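Local coordinates for 14 kDa fatty acid-binding protein (Schistosoma mansoni, PDB 1VYF) that binds fatty acids such as oleic and arachidonic acid inside a beta-barrel and may take part in their transport, at residues D73-T76 and R80-K83; T95-D100 and T104-R109. All blocks are in the same frame, centred on the assembly; numbering follows the deposited sequence.

Contact 1. Residues D73-T76 and R80-K83; sequences DEKT and RNVK
Thr76 and Arg80 meet where strand 72-75 ends and strand 81-88 is about to begin, joined by two hydrogen bonds and a side-chain contact. Thr76 OG1 sits between its own backbone N and carbonyl carbon (chi1 62°), a position from which it accepts the Arg80 backbone N-H at 3.0 Å, while Thr76 N gives a straighter bond to Arg80 O at 2.9 Å. The same torsion leaves CG2 anti to the carbonyl carbon, and from there it lies over one face of the Arg80 guanidinium, 3.7 Å above its plane and toward the rim. Asp78 OD1 is hydrogen-bonded to Thr76 OG1 and salt-bridges Arg80 NH1. The arginine chain, bent at chi2 and chi3, also meets Asp100 at NH2 and touches the bound oleic acid.

Farther along, Glu74 and Val82 form a hydrogen-bonded antiparallel pair with side chains side by side and pointing the same way, Glu74 CB to Val82 CG2 being 3.7 Å. The extended glutamate carries its carboxylate beyond the valine, where OE1 bonds Gln98 and Ser84. On the other face, with Asp73 and Lys83, Lys75 slants across Asn81, its CG 3.8 Å from Asn81 OD1, and the lysine end leads away. This is a beta hairpin whose strands, 72-75 and 81-88, are joined by residues 76-80, part of the wall of the fatty acid-binding protein barrel.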
ATOM      1  N   ASP A  73       4.570  14.079   2.113  1.00 43.01           N
ATOM      2  CA  ASP A  73       3.142  14.326   2.163  1.00 43.16           C
ATOM      3  C   ASP A  73       2.451  13.492   1.088  1.00 42.71           C
ATOM      4  O   ASP A  73       2.934  13.369  -0.041  1.00 43.02           O
ATOM      5  CB  ASP A  73       2.828  15.824   1.973  1.00 44.16           C
ATOM      6  CG  ASP A  73       3.226  16.666   3.172  1.00 45.24           C
ATOM      7  OD1 ASP A  73       3.217  16.171   4.316  1.00 50.18           O
ATOM      8  OD2 ASP A  73       3.570  17.850   3.061  1.00 49.45           O
ATOM      9  N   GLU A  74       1.306  12.935   1.461  1.00 41.57           N
ATOM     10  CA  GLU A  74       0.572  11.976   0.644  1.00 41.34           C
ATOM     11  C   GLU A  74      -0.909  12.259   0.818  1.00 40.46           C
ATOM     12  O   GLU A  74      -1.347  12.628   1.901  1.00 39.42           O
ATOM     13  CB  GLU A  74       0.885  10.527   1.094  1.00 41.07           C
ATOM     14  CG  GLU A  74       0.545   9.450   0.065  1.00 43.40           C
ATOM     15  CD  GLU A  74       0.406   8.049   0.650  1.00 45.12           C
ATOM     16  OE1 GLU A  74       1.113   7.741   1.657  1.00 42.36           O
ATOM     17  OE2 GLU A  74      -0.433   7.261   0.096  1.00 43.54           O
ATOM     18  N   LYS A  75      -1.669  12.124  -0.269  1.00 41.00           N
ATOM     19  CA  LYS A  75      -3.123  12.023  -0.203  1.00 41.37           C
ATOM     20  C   LYS A  75      -3.495  10.574  -0.572  1.00 40.08           C
ATOM     21  O   LYS A  75      -3.069  10.057  -1.620  1.00 40.63           O
ATOM     22  CB  LYS A  75      -3.806  13.011  -1.155  1.00 41.91           C
ATOM     23  CG  LYS A  75      -5.312  13.186  -0.851  1.00 45.91           C
ATOM     24  CD  LYS A  75      -6.106  13.820  -2.012  1.00 48.69           C
ATOM     25  CE  LYS A  75      -6.666  15.185  -1.618  1.00 50.79           C
ATOM     26  NZ  LYS A  75      -7.690  15.664  -2.601  1.00 53.36           N
ATOM     27  N   THR A  76      -4.257   9.927   0.307  1.00 38.16           N
ATOM     28  CA  THR A  76      -4.614   8.525   0.142  1.00 37.47           C
ATOM     29  C   THR A  76      -5.710   8.428  -0.906  1.00 37.50           C
ATOM     30  O   THR A  76      -6.300   9.438  -1.282  1.00 37.66           O
ATOM     31  CB  THR A  76      -5.126   7.899   1.482  1.00 37.01           C
ATOM     32  OG1 THR A  76      -6.320   8.561   1.929  1.00 32.24           O
ATOM     33  CG2 THR A  76      -4.128   8.091   2.603  1.00 36.06           C
ATOM     34  N   ARG A  80      -7.664  11.242   2.364  1.00 41.68           N
ATOM     35  CA  ARG A  80      -7.069  11.752   3.585  1.00 41.15           C
ATOM     36  C   ARG A  80      -5.643  12.260   3.305  1.00 41.57           C
ATOM     37  O   ARG A  80      -4.853  11.581   2.640  1.00 40.74           O
ATOM     38  CB  ARG A  80      -7.030  10.666   4.657  1.00 41.29           C
ATOM     39  CG  ARG A  80      -8.393  10.212   5.177  1.00 41.20           C
ATOM     40  CD  ARG A  80      -8.507   8.678   5.311  1.00 42.58           C
ATOM     41  NE  ARG A  80      -7.347   8.248   6.017  1.00 40.75           N
ATOM     42  CZ  ARG A  80      -6.540   7.244   5.746  1.00 34.00           C
ATOM     43  NH1 ARG A  80      -6.710   6.352   4.752  1.00 31.37           N
ATOM     44  NH2 ARG A  80      -5.491   7.142   6.547  1.00 33.45           N
ATOM     45  N   ASN A  81      -5.334  13.465   3.794  1.00 41.34           N
ATOM     46  CA  ASN A  81      -3.968  13.977   3.772  1.00 41.47           C
ATOM     47  C   ASN A  81      -3.204  13.422   4.966  1.00 40.74           C
ATOM     48  O   ASN A  81      -3.636  13.542   6.122  1.00 41.45           O
ATOM     49  CB  ASN A  81      -3.944  15.509   3.800  1.00 42.36           C
ATOM     50  CG  ASN A  81      -4.547  16.111   2.557  1.00 43.46           C
ATOM     51  OD1 ASN A  81      -4.055  15.906   1.448  1.00 45.67           O
ATOM     52  ND2 ASN A  81      -5.639  16.838   2.732  1.00 47.43           N
ATOM     53  N   VAL A  82      -2.082  12.793   4.669  1.00 39.19           N
ATOM     54  CA  VAL A  82      -1.302  12.055   5.647  1.00 38.57           C
ATOM     55  C   VAL A  82       0.187  12.363   5.462  1.00 38.80           C
ATOM     56  O   VAL A  82       0.628  12.778   4.378  1.00 39.68           O
ATOM     57  CB  VAL A  82      -1.576  10.520   5.511  1.00 38.31           C
ATOM     58  CG1 VAL A  82      -3.075  10.241   5.627  1.00 36.21           C
ATOM     59  CG2 VAL A  82      -1.042   9.976   4.171  1.00 38.40           C
ATOM     60  N   LYS A  83       0.939  12.190   6.541  1.00 38.76           N
ATOM     61  CA  LYS A  83       2.392  12.215   6.522  1.00 38.97           C
ATOM     62  C   LYS A  83       2.848  10.776   6.516  1.00 37.36           C
ATOM     63  O   LYS A  83       2.507  10.023   7.444  1.00 38.04           O
ATOM     64  CB  LYS A  83       2.965  12.867   7.797  1.00 39.08           C
ATOM     65  CG  LYS A  83       2.329  14.179   8.254  1.00 42.48           C
ATOM     66  CD  LYS A  83       2.913  14.603   9.647  1.00 45.38           C
ATOM     67  CE  LYS A  83       2.462  13.692  10.833  1.00 48.18           C
ATOM     68  NZ  LYS A  83       3.515  12.677  11.295  1.00 49.41           N
TER

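Contact 2. Residues T95-D100 and T104-R109; sequences TQTQVD and TTVIVR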
ATOM      1  N   THR A  95       8.140  -1.146   4.992  1.00 29.99           N
ATOM      2  CA  THR A  95       7.054  -0.786   5.876  1.00 29.60           C
ATOM      3  C   THR A  95       6.681   0.704   5.702  1.00 30.38           C
ATOM      4  O   THR A  95       7.540   1.570   5.850  1.00 30.25           O
ATOM      5  CB  THR A  95       7.485  -1.058   7.324  1.00 29.87           C
ATOM      6  OG1 THR A  95       7.836  -2.442   7.513  1.00 30.65           O
ATOM      7  CG2 THR A  95       6.369  -0.806   8.275  1.00 29.87           C
ATOM      8  N   GLN A  96       5.418   0.989   5.385  1.00 29.16           N
ATOM      9  CA  GLN A  96       4.918   2.336   5.190  1.00 30.07           C
ATOM     10  C   GLN A  96       4.028   2.723   6.350  1.00 31.21           C
ATOM     11  O   GLN A  96       3.076   2.016   6.701  1.00 30.33           O
ATOM     12  CB  GLN A  96       4.130   2.441   3.884  1.00 29.55           C
ATOM     13  CG  GLN A  96       3.537   3.813   3.614  1.00 30.58           C
ATOM     14  CD  GLN A  96       2.841   3.912   2.319  1.00 32.67           C
ATOM     15  OE1 GLN A  96       2.589   2.901   1.669  1.00 32.71           O
ATOM     16  NE2 GLN A  96       2.546   5.147   1.897  1.00 31.49           N
ATOM     17  N   THR A  97       4.331   3.873   6.947  1.00 30.57           N
ATOM     18  CA  THR A  97       3.541   4.395   8.027  1.00 31.42           C
ATOM     19  C   THR A  97       2.832   5.639   7.496  1.00 31.67           C
ATOM     20  O   THR A  97       3.466   6.505   6.903  1.00 32.69           O
ATOM     21  CB  THR A  97       4.470   4.670   9.258  1.00 31.31           C
ATOM     22  OG1 THR A  97       5.035   3.424   9.714  1.00 34.06           O
ATOM     23  CG2 THR A  97       3.703   5.125  10.414  1.00 34.17           C
ATOM     24  N   GLN A  98       1.523   5.695   7.654  1.00 31.69           N
ATOM     25  CA  GLN A  98       0.708   6.822   7.225  1.00 33.42           C
ATOM     26  C   GLN A  98       0.032   7.413   8.449  1.00 34.73           C
ATOM     27  O   GLN A  98      -0.764   6.757   9.103  1.00 35.06           O
ATOM     28  CB  GLN A  98      -0.365   6.385   6.229  1.00 33.32           C
ATOM     29  CG  GLN A  98       0.197   5.892   4.926  1.00 33.32           C
ATOM     30  CD  GLN A  98      -0.887   5.534   3.885  1.00 32.49           C
ATOM     31  OE1 GLN A  98      -1.875   4.902   4.207  1.00 35.30           O
ATOM     32  NE2 GLN A  98      -0.671   5.942   2.641  1.00 31.25           N
ATOM     33  N   VAL A  99       0.332   8.666   8.752  1.00 36.77           N
ATOM     34  CA  VAL A  99      -0.219   9.307   9.940  1.00 37.66           C
ATOM     35  C   VAL A  99      -1.222  10.372   9.512  1.00 38.73           C
ATOM     36  O   VAL A  99      -0.831  11.391   8.942  1.00 37.93           O
ATOM     37  CB  VAL A  99       0.899   9.906  10.834  1.00 37.56           C
ATOM     38  CG1 VAL A  99       0.307  10.551  12.088  1.00 38.86           C
ATOM     39  CG2 VAL A  99       1.900   8.843  11.232  1.00 37.61           C
ATOM     40  N   ASP A 100      -2.513  10.079   9.721  1.00 40.43           N
ATOM     41  CA  ASP A 100      -3.565  11.098   9.755  1.00 42.00           C
ATOM     42  C   ASP A 100      -3.843  11.554  11.222  1.00 43.46           C
ATOM     43  O   ASP A 100      -3.271  11.009  12.172  1.00 43.53           O
ATOM     44  CB  ASP A 100      -4.819  10.666   8.930  1.00 41.62           C
ATOM     45  CG  ASP A 100      -5.753   9.684   9.646  1.00 42.99           C
ATOM     46  OD1 ASP A 100      -5.931   8.515   9.162  1.00 37.53           O
ATOM     47  OD2 ASP A 100      -6.450  10.018  10.624  1.00 42.13           O
ATOM     48  N   THR A 104      -3.178   6.119  12.745  1.00 36.43           N
ATOM     49  CA  THR A 104      -1.946   5.756  12.084  1.00 35.40           C
ATOM     50  C   THR A 104      -2.136   4.386  11.443  1.00 33.52           C
ATOM     51  O   THR A 104      -2.647   3.481  12.093  1.00 32.54           O
ATOM     52  CB  THR A 104      -0.813   5.771  13.107  1.00 36.92           C
ATOM     53  OG1 THR A 104      -0.490   7.153  13.396  1.00 38.87           O
ATOM     54  CG2 THR A 104       0.494   5.175  12.540  1.00 36.83           C
ATOM     55  N   THR A 105      -1.770   4.286  10.168  1.00 31.41           N
ATOM     56  CA  THR A 105      -1.829   3.031   9.384  1.00 29.84           C
ATOM     57  C   THR A 105      -0.418   2.555   9.092  1.00 28.77           C
ATOM     58  O   THR A 105       0.397   3.313   8.594  1.00 28.74           O
ATOM     59  CB  THR A 105      -2.548   3.268   8.070  1.00 29.27           C
ATOM     60  OG1 THR A 105      -3.823   3.868   8.312  1.00 28.76           O
ATOM     61  CG2 THR A 105      -2.822   1.890   7.323  1.00 29.47           C
ATOM     62  N   VAL A 106      -0.126   1.300   9.423  1.00 27.27           N
ATOM     63  CA  VAL A 106       1.147   0.698   9.117  1.00 26.88           C
ATOM     64  C   VAL A 106       0.895  -0.335   8.004  1.00 26.46           C
ATOM     65  O   VAL A 106       0.008  -1.201   8.135  1.00 27.31           O
ATOM     66  CB  VAL A 106       1.787   0.059  10.301  1.00 26.81           C
ATOM     67  CG1 VAL A 106       3.117  -0.509   9.927  1.00 28.12           C
ATOM     68  CG2 VAL A 106       1.940   1.085  11.441  1.00 29.06           C
ATOM     69  N   ILE A 107       1.608  -0.178   6.897  1.00 26.13           N
ATOM     70  CA  ILE A 107       1.468  -1.097   5.738  1.00 26.01           C
ATOM     71  C   ILE A 107       2.788  -1.782   5.446  1.00 25.99           C
ATOM     72  O   ILE A 107       3.761  -1.169   4.990  1.00 26.42           O
ATOM     73  CB  ILE A 107       0.966  -0.340   4.490  1.00 25.89           C
ATOM     74  CG1 ILE A 107      -0.259   0.502   4.822  1.00 27.41           C
ATOM     75  CG2 ILE A 107       0.650  -1.355   3.359  1.00 26.76           C
ATOM     76  CD1 ILE A 107      -0.456   1.675   3.911  1.00 31.69           C
ATOM     77  N   VAL A 108       2.857  -3.069   5.726  1.00 25.89           N
ATOM     78  CA  VAL A 108       4.039  -3.853   5.469  1.00 26.27           C
ATOM     79  C   VAL A 108       3.788  -4.579   4.125  1.00 25.91           C
ATOM     80  O   VAL A 108       2.702  -5.091   3.890  1.00 26.68           O
ATOM     81  CB  VAL A 108       4.314  -4.846   6.646  1.00 26.41           C
ATOM     82  CG1 VAL A 108       5.550  -5.643   6.424  1.00 28.86           C
ATOM     83  CG2 VAL A 108       4.371  -4.117   7.982  1.00 29.21           C
ATOM     84  N   ARG A 109       4.774  -4.534   3.238  1.00 25.42           N
ATOM     85  CA  ARG A 109       4.757  -5.215   1.955  1.00 24.85           C
ATOM     86  C   ARG A 109       5.964  -6.111   1.890  1.00 26.15           C
ATOM     87  O   ARG A 109       7.113  -5.658   2.041  1.00 27.41           O
ATOM     88  CB  ARG A 109       4.809  -4.219   0.818  1.00 24.82           C
ATOM     89  CG  ARG A 109       3.646  -3.228   0.816  1.00 22.42           C
ATOM     90  CD  ARG A 109       3.581  -2.363  -0.391  1.00 23.80           C
ATOM     91  NE  ARG A 109       2.309  -1.686  -0.530  1.00 24.29           N
ATOM     92  CZ  ARG A 109       1.978  -0.521  -0.000  1.00 27.89           C
ATOM     93  NH1 ARG A 109       2.833   0.162   0.732  1.00 28.21           N
ATOM     94  NH2 ARG A 109       0.770  -0.034  -0.227  1.00 29.68           N
TER
HETATM   95  O   HOH W   1      -0.403   2.710   0.302  1.00 43.71           O
HETATM   96  O   HOH W   2      -4.318   4.815   5.682  1.00 30.35           O
HETATM   97  O   HOH W   3      -3.603   6.616   8.679  1.00 35.73           O
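Gln96 OE1 takes a hydrogen bond from Arg109 NH1 at 2.9 Å, in the amide carbonyl plane and at the edge of the guanidinium, although the two flat groups are turned 45° apart. Water 1 joins the same edge, accepting from Arg109 NH2 at 3.0 Å and donating more loosely to Gln96 OE1. Gln96 reaches this point because its chain is fully extended (chi1 179°), and Ile107 CG2 lies over one guanidinium face, 3.6 Å from the plane. Arg109 NH2 also donates to the oleic acid carboxylate.

Along the same face, the end of Gln98 passes the Ile107 tip at an angle, with Gln98 OE1 3.5 Å from Ile107 CD1; Gln98 NE2 is hydrogen-bonded to Glu74 OE1. Water 2 bridges Gln98 OE1 and Thr105 OG1, a hydroxyl that is also hydrogen-bonded to water 3 beside Asp100.

Behind these groups the backbones pair in antiparallel fashion, Gln96 with Ile107 and Gln98 with Thr105. The opposite face is lined by threonines and valines: Thr95 CG2 lies 3.7 Å from Val106 CG1. The hairpin thus presents a largely polar, hydrated face from which Arg109 reaches the ligand; with Arg129 and Tyr131, it belongs to the fatty acid-binding site inside the barrel.

How the contacts relate
Contacts 1 and 2 are successive hairpins of one antiparallel sheet, with strands 81-88 and 93-99 as neighbours, so Lys83 O pairs with Val99 N between them. Contact 2 lies deeper: its centre is about 8 Å from the centre of the chain, that of contact 1 about 13 Å, and none of its touching residues is exposed. Contact 1, at 72-75, one of the two outermost strands, keeps charged and amide side chains on its outer face, whereas the outer face of contact 2 carries threonine and valine. Glu74 and Arg80 join the two inner faces. Contact 1 meets the ligand by packing alone, while contact 2 helps bind its carboxylate.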